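Side-chain contacts in phenolic acid decarboxylase (Sedimentibacter hydroxybenzoicus, PDB 7AE5), which catalyses the reversible, non-oxidative decarboxylation of 4-hydroxybenzoate and 3,4-dihydroxybenzoate under anaerobic conditions, with prenylated FMN as cofactor: residues S85-D88 / Q89-L93; I312-T315 / E316-L320; T325-P328 / L329-L333; T443-V446 / P447-N451; E468-L471 / K472-K476. All coordinates share one frame; numbering follows the deposited sequence.

Interaction 1: S85-D88 / Q89-L93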
loop_
_atom_site.group_PDB
_atom_site.type_symbol
_atom_site.label_atom_id
_atom_site.label_comp_id
_atom_site.label_asym_id
_atom_site.label_seq_id
_atom_site.Cartn_x
_atom_site.Cartn_y
_atom_site.Cartn_z
ATOM N N SER C 85 36.848 -18.803 1.225
ATOM C CA SER C 85 35.572 -18.131 1.413
ATOM C C SER C 85 34.495 -18.774 0.546
ATOM O O SER C 85 34.775 -19.416 -0.471
ATOM C CB SER C 85 35.694 -16.646 1.073
ATOM O OG SER C 85 35.476 -16.427 -0.309
ATOM N N THR C 86 33.242 -18.595 0.967
ATOM C CA THR C 86 32.127 -19.192 0.243
ATOM C C THR C 86 32.013 -18.619 -1.165
ATOM O O THR C 86 31.712 -19.347 -2.118
ATOM C CB THR C 86 30.827 -18.986 1.023
ATOM O OG1 THR C 86 30.961 -19.562 2.328
ATOM C CG2 THR C 86 29.663 -19.651 0.308
ATOM N N LYS C 87 32.262 -17.316 -1.315
ATOM C CA LYS C 87 32.226 -16.699 -2.638
ATOM C C LYS C 87 33.256 -17.334 -3.566
ATOM O O LYS C 87 32.960 -17.630 -4.729
ATOM C CB LYS C 87 32.465 -15.194 -2.517
ATOM C CG LYS C 87 32.688 -14.481 -3.843
ATOM C CD LYS C 87 32.898 -12.988 -3.628
ATOM C CE LYS C 87 32.267 -12.158 -4.739
ATOM N NZ LYS C 87 32.918 -10.810 -4.879
ATOM N N ASP C 88 34.474 -17.557 -3.064
ATOM C CA ASP C 88 35.508 -18.165 -3.896
ATOM C C ASP C 88 35.181 -19.620 -4.207
ATOM O O ASP C 88 35.489 -20.109 -5.301
ATOM C CB ASP C 88 36.870 -18.049 -3.216
ATOM C CG ASP C 88 37.519 -16.697 -3.443
ATOM O OD1 ASP C 88 38.445 -16.346 -2.683
ATOM O OD2 ASP C 88 37.101 -15.983 -4.379
ATOM N N GLN C 89 34.564 -20.331 -3.259
ATOM C CA GLN C 89 34.067 -21.672 -3.556
ATOM C C GLN C 89 32.992 -21.624 -4.632
ATOM O O GLN C 89 32.896 -22.528 -5.470
ATOM C CB GLN C 89 33.517 -22.333 -2.289
ATOM C CG GLN C 89 34.537 -22.571 -1.187
ATOM C CD GLN C 89 34.008 -23.497 -0.103
ATOM O OE1 GLN C 89 33.418 -24.538 -0.393
ATOM N NE2 GLN C 89 34.215 -23.119 1.154
ATOM N N PHE C 90 32.173 -20.570 -4.622
ATOM C CA PHE C 90 31.128 -20.419 -5.629
ATOM C C PHE C 90 31.725 -20.216 -7.017
ATOM O O PHE C 90 31.220 -20.769 -8.002
ATOM C CB PHE C 90 30.214 -19.254 -5.240
ATOM C CG PHE C 90 29.339 -18.752 -6.356
ATOM C CD1 PHE C 90 28.096 -19.319 -6.584
ATOM C CD2 PHE C 90 29.742 -17.689 -7.150
ATOM C CE1 PHE C 90 27.285 -18.854 -7.599
ATOM C CE2 PHE C 90 28.935 -17.221 -8.168
ATOM C CZ PHE C 90 27.703 -17.804 -8.391
ATOM N N TYR C 91 32.802 -19.433 -7.113
ATOM C CA TYR C 91 33.418 -19.182 -8.413
ATOM C C TYR C 91 34.133 -20.419 -8.938
ATOM O O TYR C 91 34.133 -20.675 -10.147
ATOM C CB TYR C 91 34.383 -18.004 -8.315
ATOM C CG TYR C 91 33.693 -16.668 -8.377
ATOM C CD1 TYR C 91 32.727 -16.411 -9.341
ATOM C CD2 TYR C 91 33.993 -15.667 -7.464
ATOM C CE1 TYR C 91 32.087 -15.194 -9.400
ATOM C CE2 TYR C 91 33.357 -14.448 -7.514
ATOM C CZ TYR C 91 32.407 -14.218 -8.483
ATOM O OH TYR C 91 31.777 -13.003 -8.533
ATOM N N GLU C 92 34.757 -21.192 -8.048
ATOM C CA GLU C 92 35.405 -22.427 -8.473
ATOM C C GLU C 92 34.380 -23.444 -8.963
ATOM O O GLU C 92 34.607 -24.126 -9.969
ATOM C CB GLU C 92 36.237 -23.002 -7.326
ATOM C CG GLU C 92 37.109 -24.184 -7.713
ATOM C CD GLU C 92 38.137 -23.828 -8.771
ATOM O OE1 GLU C 92 38.680 -22.703 -8.721
ATOM O OE2 GLU C 92 38.405 -24.674 -9.648
ATOM N N LEU C 93 33.247 -23.557 -8.265
ATOM C CA LEU C 93 32.170 -24.426 -8.731
ATOM C C LEU C 93 31.629 -23.970 -10.077
ATOM O O LEU C 93 31.347 -24.796 -10.954
ATOM C CB LEU C 93 31.053 -24.476 -7.688
ATOM C CG LEU C 93 31.101 -25.672 -6.746
ATOM C CD1 LEU C 93 29.803 -25.807 -5.985
ATOM C CD2 LEU C 93 31.310 -26.907 -7.605
HETATM O O HOH W 1 33.904 -11.063 -7.300
#
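One water bridges K87 and Y91 at the ends of their side chains: it accepts from K87 NZ at 2.6 Å and donates to Y91 OH at 3.1 Å. The phenol oxygen has a second partner in the backbone oxygen of V341. Below the water the two side chains run side by side in the same direction, one helical turn apart. K87 starts with CG anti to its own N (chi1 170°), which lays the aliphatic chain along one side of the ring, with CG 3.7 Å and CE 3.8 Å from Y91 CE2. Replacing Y91 by an alanine would probably leave the K87 methylenes without the ring they lie against and the bridging water without its phenol acceptor. F90 CD2 sits over a face of the Y91 ring, toward its rim, while the F90 ring itself also meets F395. The backbone beneath is regular, as in F90 N to T86 O at 2.8 Å. At the start, S85 OG accepts from D88 N at 3.1 Å and 165°, a nearly straight bond that satisfies an amide of the first turn, whose N-H groups have no helical carbonyl before them. This is the classic serine N-cap, here opening helix 86-96.

Interaction 2: I312-T315 / E316-L320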
loop_
_atom_site.group_PDB
_atom_site.type_symbol
_atom_site.label_atom_id
_atom_site.label_comp_id
_atom_site.label_asym_id
_atom_site.label_seq_id
_atom_site.Cartn_x
_atom_site.Cartn_y
_atom_site.Cartn_z
ATOM N N ILE C 312 16.547 -28.233 12.242
ATOM C CA ILE C 312 16.365 -26.799 12.045
ATOM C C ILE C 312 17.634 -26.249 11.402
ATOM O O ILE C 312 18.732 -26.424 11.950
ATOM C CB ILE C 312 16.035 -26.086 13.365
ATOM C CG1 ILE C 312 14.597 -26.406 13.786
ATOM C CG2 ILE C 312 16.235 -24.584 13.222
ATOM C CD1 ILE C 312 14.348 -26.292 15.273
ATOM N N PRO C 313 17.532 -25.602 10.241
ATOM C CA PRO C 313 18.734 -25.141 9.538
ATOM C C PRO C 313 19.518 -24.132 10.366
ATOM O O PRO C 313 18.958 -23.404 11.186
ATOM C CB PRO C 313 18.174 -24.504 8.260
ATOM C CG PRO C 313 16.822 -25.118 8.090
ATOM C CD PRO C 313 16.305 -25.319 9.478
ATOM N N TRP C 314 20.832 -24.089 10.141
ATOM C CA TRP C 314 21.509 -24.911 9.138
ATOM C C TRP C 314 21.990 -26.242 9.707
ATOM O O TRP C 314 22.432 -26.320 10.855
ATOM C CB TRP C 314 22.701 -24.156 8.540
ATOM C CG TRP C 314 22.370 -23.331 7.331
ATOM C CD1 TRP C 314 21.260 -22.557 7.141
ATOM C CD2 TRP C 314 23.159 -23.197 6.142
ATOM N NE1 TRP C 314 21.310 -21.952 5.907
ATOM C CE2 TRP C 314 22.465 -22.331 5.274
ATOM C CE3 TRP C 314 24.382 -23.733 5.724
ATOM C CZ2 TRP C 314 22.956 -21.983 4.017
ATOM C CZ3 TRP C 314 24.867 -23.387 4.475
ATOM C CH2 TRP C 314 24.157 -22.518 3.638
ATOM N N THR C 315 21.890 -27.288 8.894
ATOM C CA THR C 315 22.503 -28.575 9.203
ATOM C C THR C 315 23.312 -28.974 7.971
ATOM O O THR C 315 23.578 -28.161 7.077
ATOM C CB THR C 315 21.465 -29.637 9.603
ATOM O OG1 THR C 315 20.578 -29.894 8.512
ATOM C CG2 THR C 315 20.657 -29.183 10.812
ATOM N N GLU C 316 23.715 -30.247 7.906
ATOM C CA GLU C 316 24.516 -30.707 6.775
ATOM C C GLU C 316 23.748 -30.583 5.463
ATOM O O GLU C 316 24.333 -30.259 4.423
ATOM C CB GLU C 316 24.962 -32.151 6.997
ATOM C CG GLU C 316 25.947 -32.638 5.964
ATOM C CD GLU C 316 26.272 -34.107 6.112
ATOM O OE1 GLU C 316 25.823 -34.727 7.100
ATOM O OE2 GLU C 316 26.981 -34.645 5.236
ATOM N N ILE C 317 22.433 -30.821 5.497
ATOM C CA ILE C 317 21.633 -30.830 4.272
ATOM C C ILE C 317 21.716 -29.492 3.548
ATOM O O ILE C 317 21.705 -29.447 2.311
ATOM C CB ILE C 317 20.172 -31.209 4.592
ATOM C CG1 ILE C 317 19.347 -31.310 3.307
ATOM C CG2 ILE C 317 19.543 -30.201 5.546
ATOM C CD1 ILE C 317 19.748 -32.463 2.410
ATOM N N ASP C 318 21.815 -28.389 4.292
ATOM C CA ASP C 318 21.887 -27.076 3.657
ATOM C C ASP C 318 23.148 -26.931 2.817
ATOM O O ASP C 318 23.126 -26.264 1.777
ATOM C CB ASP C 318 21.816 -25.981 4.720
ATOM C CG ASP C 318 20.528 -26.031 5.517
ATOM O OD1 ASP C 318 19.542 -25.390 5.096
ATOM O OD2 ASP C 318 20.495 -26.727 6.555
ATOM N N TYR C 319 24.249 -27.552 3.240
ATOM C CA TYR C 319 25.462 -27.500 2.436
ATOM C C TYR C 319 25.349 -28.377 1.194
ATOM O O TYR C 319 26.016 -28.108 0.188
ATOM C CB TYR C 319 26.667 -27.904 3.287
ATOM C CG TYR C 319 26.923 -26.959 4.442
ATOM C CD1 TYR C 319 27.695 -25.816 4.271
ATOM C CD2 TYR C 319 26.376 -27.197 5.696
ATOM C CE1 TYR C 319 27.928 -24.945 5.320
ATOM C CE2 TYR C 319 26.604 -26.330 6.752
ATOM C CZ TYR C 319 27.380 -25.207 6.558
ATOM O OH TYR C 319 27.606 -24.342 7.607
ATOM N N LEU C 320 24.507 -29.414 1.235
ATOM C CA LEU C 320 24.268 -30.230 0.047
ATOM C C LEU C 320 23.391 -29.536 -0.986
ATOM O O LEU C 320 23.267 -30.047 -2.104
ATOM C CB LEU C 320 23.623 -31.569 0.422
ATOM C CG LEU C 320 24.477 -32.719 0.970
ATOM C CD1 LEU C 320 25.782 -32.849 0.198
ATOM C CD2 LEU C 320 24.738 -32.589 2.460
#
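The indole of W314 lies flat against D318, whose CB stands over the six-membered ring, 3.6 Å from its centroid and not far off the normal, a CH-pi contact. The carboxylate continues the overlap across the five-membered ring, its plane only 13° from that of the indole. With CG anti to the carbonyl carbon, the D318 side chain reaches back over the loop, and OD2 accepts from T315 N at 2.8 Å. That bond is almost straight at 171°, and it reaches OD2 on the anti side, somewhat out of the carboxylate plane. OD1 meets P313 CB at 3.6 Å, so proline and indole both border the acid. In return D318 N donates to T315 O, but this bond is weak, at 3.3 Å.

The edge of the same indole is turned on Y319. The rings are T-shaped, 85° between planes and 4.8 Å between centroids, with W314 CE3 above the tyrosine face. Y319 also meets W71 edge-to-face, and on the second subunit E398 packs against both W314 and Y319. T315 OG1, with I317 CG2 3.2 Å away, is a buried hydroxyl with no polar partner in the model.

The peptide bond before W314 is cis, just ahead of the short, weakly bonded helix 316-320. At the start of that helix only one half of a capping box is present, the D318 carboxylate accepting from T315 N; the nearby side chain of I317 lies about 6 Å from that of T166, predicted to bind prenylated FMN.

Interaction 3: T325-P328 / L329-L333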
loop_
_atom_site.group_PDB
_atom_site.type_symbol
_atom_site.label_atom_id
_atom_site.label_comp_id
_atom_site.label_asym_id
_atom_site.label_seq_id
_atom_site.Cartn_x
_atom_site.Cartn_y
_atom_site.Cartn_z
ATOM N N THR C 325 22.616 -25.062 -6.045
ATOM C CA THR C 325 21.425 -24.311 -6.424
ATOM C C THR C 325 21.801 -22.962 -7.025
ATOM O O THR C 325 21.149 -22.491 -7.963
ATOM C CB THR C 325 20.517 -24.115 -5.206
ATOM O OG1 THR C 325 20.162 -25.390 -4.657
ATOM C CG2 THR C 325 19.250 -23.358 -5.588
ATOM N N SER C 326 22.870 -22.347 -6.514
ATOM C CA SER C 326 23.198 -20.971 -6.871
ATOM C C SER C 326 23.893 -20.871 -8.224
ATOM O O SER C 326 23.665 -19.909 -8.966
ATOM C CB SER C 326 24.071 -20.347 -5.782
ATOM O OG SER C 326 23.565 -20.638 -4.492
ATOM N N VAL C 327 24.753 -21.838 -8.555
ATOM C CA VAL C 327 25.495 -21.772 -9.818
ATOM C C VAL C 327 24.571 -21.818 -11.034
ATOM O O VAL C 327 24.763 -21.006 -11.954
ATOM C CB VAL C 327 26.581 -22.856 -9.854
ATOM C CG1 VAL C 327 27.173 -22.972 -11.251
ATOM C CG2 VAL C 327 27.674 -22.541 -8.843
ATOM N N PRO C 328 23.580 -22.718 -11.117
ATOM C CA PRO C 328 22.681 -22.675 -12.285
ATOM C C PRO C 328 21.923 -21.367 -12.414
ATOM O O PRO C 328 21.815 -20.834 -13.524
ATOM C CB PRO C 328 21.736 -23.862 -12.045
ATOM C CG PRO C 328 22.509 -24.780 -11.176
ATOM C CD PRO C 328 23.292 -23.886 -10.266
ATOM N N LEU C 329 21.401 -20.826 -11.309
ATOM C CA LEU C 329 20.692 -19.552 -11.380
ATOM C C LEU C 329 21.620 -18.432 -11.830
ATOM O O LEU C 329 21.220 -17.556 -12.606
ATOM C CB LEU C 329 20.067 -19.215 -10.026
ATOM C CG LEU C 329 18.877 -20.071 -9.591
ATOM C CD1 LEU C 329 18.500 -19.772 -8.149
ATOM C CD2 LEU C 329 17.694 -19.840 -10.516
ATOM N N TYR C 330 22.867 -18.445 -11.351
ATOM C CA TYR C 330 23.837 -17.444 -11.783
ATOM C C TYR C 330 24.076 -17.521 -13.286
ATOM O O TYR C 330 24.175 -16.489 -13.960
ATOM C CB TYR C 330 25.148 -17.626 -11.014
ATOM C CG TYR C 330 26.326 -16.890 -11.608
ATOM C CD1 TYR C 330 26.491 -15.525 -11.410
ATOM C CD2 TYR C 330 27.281 -17.563 -12.361
ATOM C CE1 TYR C 330 27.571 -14.850 -11.952
ATOM C CE2 TYR C 330 28.363 -16.897 -12.907
ATOM C CZ TYR C 330 28.503 -15.541 -12.699
ATOM O OH TYR C 330 29.579 -14.875 -13.240
ATOM N N LYS C 331 24.160 -18.737 -13.830
ATOM C CA LYS C 331 24.401 -18.887 -15.262
ATOM C C LYS C 331 23.199 -18.430 -16.081
ATOM O O LYS C 331 23.364 -17.862 -17.165
ATOM C CB LYS C 331 24.752 -20.338 -15.586
ATOM C CG LYS C 331 26.157 -20.748 -15.174
ATOM C CD LYS C 331 26.473 -22.156 -15.650
ATOM C CE LYS C 331 27.879 -22.580 -15.258
ATOM N NZ LYS C 331 28.913 -21.609 -15.713
ATOM N N GLN C 332 21.982 -18.673 -15.585
ATOM C CA GLN C 332 20.794 -18.209 -16.298
ATOM C C GLN C 332 20.700 -16.689 -16.287
ATOM O O GLN C 332 20.357 -16.077 -17.304
ATOM C CB GLN C 332 19.533 -18.831 -15.695
ATOM C CG GLN C 332 19.606 -20.340 -15.526
ATOM C CD GLN C 332 18.361 -20.927 -14.887
ATOM O OE1 GLN C 332 17.611 -20.231 -14.206
ATOM N NE2 GLN C 332 18.145 -22.221 -15.092
ATOM N N LEU C 333 20.998 -16.061 -15.146
ATOM C CA LEU C 333 21.006 -14.601 -15.092
ATOM C C LEU C 333 22.106 -14.025 -15.974
ATOM O O LEU C 333 21.902 -13.013 -16.654
ATOM C CB LEU C 333 21.187 -14.124 -13.650
ATOM C CG LEU C 333 20.082 -14.388 -12.627
ATOM C CD1 LEU C 333 20.252 -13.463 -11.431
ATOM C CD2 LEU C 333 18.709 -14.211 -13.248
#
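A proline-kinked alpha-helix, 323-336, carries this contact; it touches helix 86-96 and strand 340-347 in the part of the chain assigned to the UbiD C-terminal domain. P328 has no N-H to give to the preceding turn, and the helix is kinked there. The i to i+4 bonds are in place again from Y330: Y330 N donates to S326 O at 2.9 Å, K331 N to V327 O at 3.0 Å and Q332 N to P328 O at 3.0 Å, all three within 153-158° at the hydrogen.

L329 CG lies 3.7 Å from T325 O, and the leucine packs on A345. Y330 takes another course: CG anti to its N (chi1 165°) sends the ring away from the preceding turn, toward F90. Q332, with CG anti to its carbonyl carbon, starts back along the helix, and CG comes 3.0 Å from P328 O, the oxygen that its own N-H already meets. The S326 hydroxyl is bonded to A322 O and also to A345 N, joining the helix to the strand, while K331 turns its ammonium to N94 OD1, with D98 as a long, weak ionic partner.

On the flank facing helix 86-96, V327 and K331 run side by side in the same direction. Their touch is a light one between methyl and methylene, V327 CG1 to K331 CE at 4.1 Å.

Interaction 4: T443-V446 / P447-N451. With RB (rubidium ion), chain Q.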
loop_
_atom_site.group_PDB
_atom_site.type_symbol
_atom_site.label_atom_id
_atom_site.label_comp_id
_atom_site.label_asym_id
_atom_site.label_seq_id
_atom_site.Cartn_x
_atom_site.Cartn_y
_atom_site.Cartn_z
ATOM N N THR C 443 20.955 -1.615 -3.534
ATOM C CA THR C 443 22.028 -1.054 -4.338
ATOM C C THR C 443 22.039 0.468 -4.266
ATOM O O THR C 443 21.036 1.119 -3.922
ATOM C CB THR C 443 21.923 -1.500 -5.802
ATOM O OG1 THR C 443 20.785 -0.882 -6.416
ATOM C CG2 THR C 443 21.803 -3.012 -5.892
ATOM N N THR C 444 23.219 1.012 -4.587
ATOM C CA THR C 444 23.448 2.449 -4.649
ATOM C C THR C 444 22.802 3.022 -5.905
ATOM O O THR C 444 22.989 2.470 -6.995
ATOM C CB THR C 444 24.952 2.736 -4.668
ATOM O OG1 THR C 444 25.585 2.100 -3.550
ATOM C CG2 THR C 444 25.220 4.228 -4.626
ATOM N N PRO C 445 22.046 4.112 -5.801
ATOM C CA PRO C 445 21.424 4.693 -6.996
ATOM C C PRO C 445 22.463 5.129 -8.019
ATOM O O PRO C 445 23.509 5.684 -7.677
ATOM C CB PRO C 445 20.645 5.894 -6.444
ATOM C CG PRO C 445 20.426 5.575 -4.997
ATOM C CD PRO C 445 21.628 4.796 -4.564
ATOM N N VAL C 446 22.167 4.858 -9.282
ATOM C CA VAL C 446 22.955 5.369 -10.399
ATOM C C VAL C 446 22.012 6.166 -11.289
ATOM O O VAL C 446 20.785 5.969 -11.245
ATOM C CB VAL C 446 23.661 4.231 -11.176
ATOM C CG1 VAL C 446 24.379 3.292 -10.222
ATOM C CG2 VAL C 446 22.669 3.470 -12.026
ATOM N N PRO C 447 22.539 7.100 -12.079
ATOM C CA PRO C 447 21.687 7.878 -12.989
ATOM C C PRO C 447 20.832 6.970 -13.853
ATOM O O PRO C 447 21.300 5.920 -14.318
ATOM C CB PRO C 447 22.702 8.657 -13.837
ATOM C CG PRO C 447 23.864 8.845 -12.926
ATOM C CD PRO C 447 23.915 7.628 -12.027
ATOM N N PRO C 448 19.567 7.345 -14.107
ATOM C CA PRO C 448 18.980 8.624 -13.694
ATOM C C PRO C 448 18.240 8.629 -12.351
ATOM O O PRO C 448 17.410 9.515 -12.152
ATOM C CB PRO C 448 17.997 8.911 -14.824
ATOM C CG PRO C 448 17.498 7.550 -15.201
ATOM C CD PRO C 448 18.649 6.586 -14.976
ATOM N N GLU C 449 18.514 7.686 -11.455
ATOM C CA GLU C 449 17.878 7.722 -10.141
ATOM C C GLU C 449 18.571 8.760 -9.268
ATOM O O GLU C 449 19.792 8.688 -9.094
ATOM C CB GLU C 449 17.919 6.360 -9.458
ATOM C CG GLU C 449 17.162 6.350 -8.131
ATOM C CD GLU C 449 17.340 5.066 -7.341
ATOM O OE1 GLU C 449 17.681 4.028 -7.945
ATOM O OE2 GLU C 449 17.129 5.097 -6.109
ATOM N N PRO C 450 17.846 9.727 -8.710
ATOM C CA PRO C 450 18.496 10.746 -7.878
ATOM C C PRO C 450 19.096 10.129 -6.624
ATOM O O PRO C 450 18.546 9.189 -6.047
ATOM C CB PRO C 450 17.355 11.715 -7.537
ATOM C CG PRO C 450 16.238 11.376 -8.479
ATOM C CD PRO C 450 16.390 9.925 -8.795
ATOM N N ASN C 451 20.245 10.661 -6.211
ATOM C CA ASN C 451 20.892 10.207 -4.991
ATOM C C ASN C 451 20.683 11.242 -3.900
ATOM O O ASN C 451 21.121 12.393 -4.061
ATOM C CB ASN C 451 22.380 9.969 -5.220
ATOM C CG ASN C 451 22.957 8.945 -4.261
ATOM O OD1 ASN C 451 22.607 8.915 -3.081
ATOM N ND2 ASN C 451 23.840 8.092 -4.766
HETATM RB RB RB Q . 18.702 1.136 -3.147
HETATM O O HOH W 2 19.558 2.969 -9.556
HETATM O O HOH W 3 18.394 1.854 -5.472
#
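E449 stretches its fully extended side chain across the ring of P445 at a slant, carboxylate over the CB-CG side. E449 CD lies 3.5 Å from P445 CB, and OE2 is equally near P445 CG. The extension starts with CG anti to its own backbone N (chi1 -175°), which directs the chain back over the proline. From another direction comes N451, whose side chain runs at about a right angle to the ring, ND2 4.0 Å from P445 CD. P445 is thus bordered by two polar groups, through loose contacts of its ring carbons.

The chain can double back because of a tight turn: E449 N donates to V446 O at 2.9 Å, enclosing P447 and P448 with a cis peptide bond between them, as in a type VI turn. Beyond the turn, P448, E449 and P450 pack on a third subunit. A water bridges the arms, accepting from V446 N and donating to E449 OE1 at 2.7 Å.

T443 O binds a rubidium ion at 2.5 Å, completed in part by R407 O, D441 O and D413 OD1. A water on that ion makes a weak bond to E449 OE1. The glutamate may thus act as a second-shell group of the metal site, and its negative charge would probably add to the electrostatic pull on the cation.

Interaction 5: E468-L471 / K472-K476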
loop_
_atom_site.group_PDB
_atom_site.type_symbol
_atom_site.label_atom_id
_atom_site.label_comp_id
_atom_site.label_asym_id
_atom_site.label_seq_id
_atom_site.Cartn_x
_atom_site.Cartn_y
_atom_site.Cartn_z
ATOM N N GLU C 468 46.370 -10.217 2.480
ATOM C CA GLU C 468 45.554 -11.378 2.816
ATOM C C GLU C 468 46.366 -12.660 2.695
ATOM O O GLU C 468 46.431 -13.461 3.635
ATOM C CB GLU C 468 44.324 -11.441 1.910
ATOM C CG GLU C 468 43.189 -10.524 2.319
ATOM C CD GLU C 468 42.073 -10.501 1.295
ATOM O OE1 GLU C 468 41.929 -11.497 0.553
ATOM O OE2 GLU C 468 41.339 -9.492 1.232
ATOM N N GLU C 469 46.995 -12.870 1.535
ATOM C CA GLU C 469 47.850 -14.037 1.353
ATOM C C GLU C 469 49.002 -14.032 2.347
ATOM O O GLU C 469 49.414 -15.089 2.837
ATOM C CB GLU C 469 48.382 -14.083 -0.078
ATOM C CG GLU C 469 48.414 -15.476 -0.686
ATOM C CD GLU C 469 47.096 -16.212 -0.530
ATOM O OE1 GLU C 469 46.206 -16.021 -1.385
ATOM O OE2 GLU C 469 46.952 -16.988 0.441
ATOM N N LYS C 470 49.534 -12.848 2.658
ATOM C CA LYS C 470 50.619 -12.766 3.627
ATOM C C LYS C 470 50.146 -13.193 5.012
ATOM O O LYS C 470 50.708 -14.114 5.611
ATOM C CB LYS C 470 51.198 -11.350 3.652
ATOM C CG LYS C 470 52.497 -11.225 4.438
ATOM C CD LYS C 470 53.285 -9.986 4.026
ATOM C CE LYS C 470 54.665 -9.964 4.674
ATOM N NZ LYS C 470 55.695 -9.327 3.798
ATOM N N LEU C 471 49.091 -12.557 5.529
ATOM C CA LEU C 471 48.600 -12.935 6.851
ATOM C C LEU C 471 48.182 -14.401 6.902
ATOM O O LEU C 471 48.318 -15.046 7.948
ATOM C CB LEU C 471 47.437 -12.035 7.265
ATOM C CG LEU C 471 47.808 -10.587 7.590
ATOM C CD1 LEU C 471 46.565 -9.777 7.920
ATOM C CD2 LEU C 471 48.812 -10.532 8.730
ATOM N N LYS C 472 47.697 -14.951 5.783
ATOM C CA LYS C 472 47.264 -16.346 5.769
ATOM C C LYS C 472 48.442 -17.300 5.944
ATOM O O LYS C 472 48.371 -18.245 6.739
ATOM C CB LYS C 472 46.511 -16.655 4.473
ATOM C CG LYS C 472 45.050 -16.225 4.479
ATOM C CD LYS C 472 44.377 -16.554 3.156
ATOM C CE LYS C 472 43.085 -15.776 2.980
ATOM N NZ LYS C 472 42.614 -15.801 1.568
ATOM N N GLU C 473 49.533 -17.080 5.202
ATOM C CA GLU C 473 50.692 -17.959 5.345
ATOM C C GLU C 473 51.339 -17.812 6.717
ATOM O O GLU C 473 51.905 -18.779 7.240
ATOM C CB GLU C 473 51.717 -17.693 4.238
ATOM C CG GLU C 473 52.123 -16.238 4.072
ATOM C CD GLU C 473 53.522 -16.068 3.516
ATOM O OE1 GLU C 473 53.674 -16.056 2.276
ATOM O OE2 GLU C 473 54.470 -15.939 4.319
ATOM N N LEU C 474 51.272 -16.617 7.311
ATOM C CA LEU C 474 51.706 -16.458 8.695
ATOM C C LEU C 474 50.758 -17.150 9.668
ATOM O O LEU C 474 51.182 -17.556 10.756
ATOM C CB LEU C 474 51.849 -14.972 9.048
ATOM C CG LEU C 474 53.093 -14.180 8.601
ATOM C CD1 LEU C 474 53.316 -14.128 7.099
ATOM C CD2 LEU C 474 53.027 -12.755 9.155
ATOM N N LEU C 475 49.485 -17.310 9.294
ATOM C CA LEU C 475 48.514 -17.906 10.208
ATOM C C LEU C 475 48.640 -19.423 10.272
ATOM O O LEU C 475 48.488 -20.010 11.347
ATOM C CB LEU C 475 47.092 -17.514 9.808
ATOM C CG LEU C 475 46.422 -16.463 10.696
ATOM C CD1 LEU C 475 44.953 -16.299 10.331
ATOM C CD2 LEU C 475 46.583 -16.820 12.168
ATOM N N LYS C 476 48.898 -20.081 9.140
ATOM C CA LYS C 476 49.092 -21.526 9.191
ATOM C C LYS C 476 50.447 -21.909 9.770
ATOM O O LYS C 476 50.688 -23.098 10.001
ATOM C CB LYS C 476 48.929 -22.146 7.801
ATOM C CG LYS C 476 49.789 -21.524 6.714
ATOM C CD LYS C 476 49.538 -22.204 5.377
ATOM C CE LYS C 476 48.351 -21.591 4.655
ATOM N NZ LYS C 476 48.126 -22.218 3.321
#
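With CG anti to the carbonyl carbon (chi1 -81°) and every later torsion extended, K472 runs back along the helix over the preceding turn. Its CG passes 3.2 Å from E468 O, the same oxygen that accepts from K472 N at 2.9 Å. E469 instead bends at chi2 (50°), and its carboxylate swings toward the lysine chain, crossing it at a slant with OE2 3.8 Å from K472 CD. The ammonium ends near two acids without pairing closely with either: NZ is 4.5 Å from E468 OE1 and 4.6 Å from E469 OE2, beyond salt-bridge range. A methionine at K472 would probably leave both carboxylates without this nearby positive charge. E468 OE2 has a firmer partner in N43 of the second subunit.

On another flank K470 and L474 lie alongside one another, CG to CD1 4.0 Å, and K470 also makes a cation-pi contact with W467. Most of the packing on the second subunit is by leucines: L471 on its A37, and L474 and L475 on its I22. Charged spacings of i to i+3 and i+4 on one side and leucines on another make this an amphipathic alpha-helix, the C-terminal helix 464-475 laid against a neighbouring copy.

From the N terminus the five contacts follow strictly in series; none nests in or crosses another, and each is local, joining residues a few positions apart. Interaction 1 starts helix 86-96, and interaction 2 passes from a loop into helix 316-320. Interaction 3 lies on the next helix, 323-336, and touches interaction 1 directly, F90 CZ to Y330 CG at 3.6 Å, tying together parts of the N-terminal and C-terminal domains of the UbiD family. Interaction 4 turns the loop after strand 434-441, about 38 Å from the chain's centre and against a third subunit. Interaction 5, on the last helix, meets the second subunit, as interaction 2 does, although their centres are 30 Å apart.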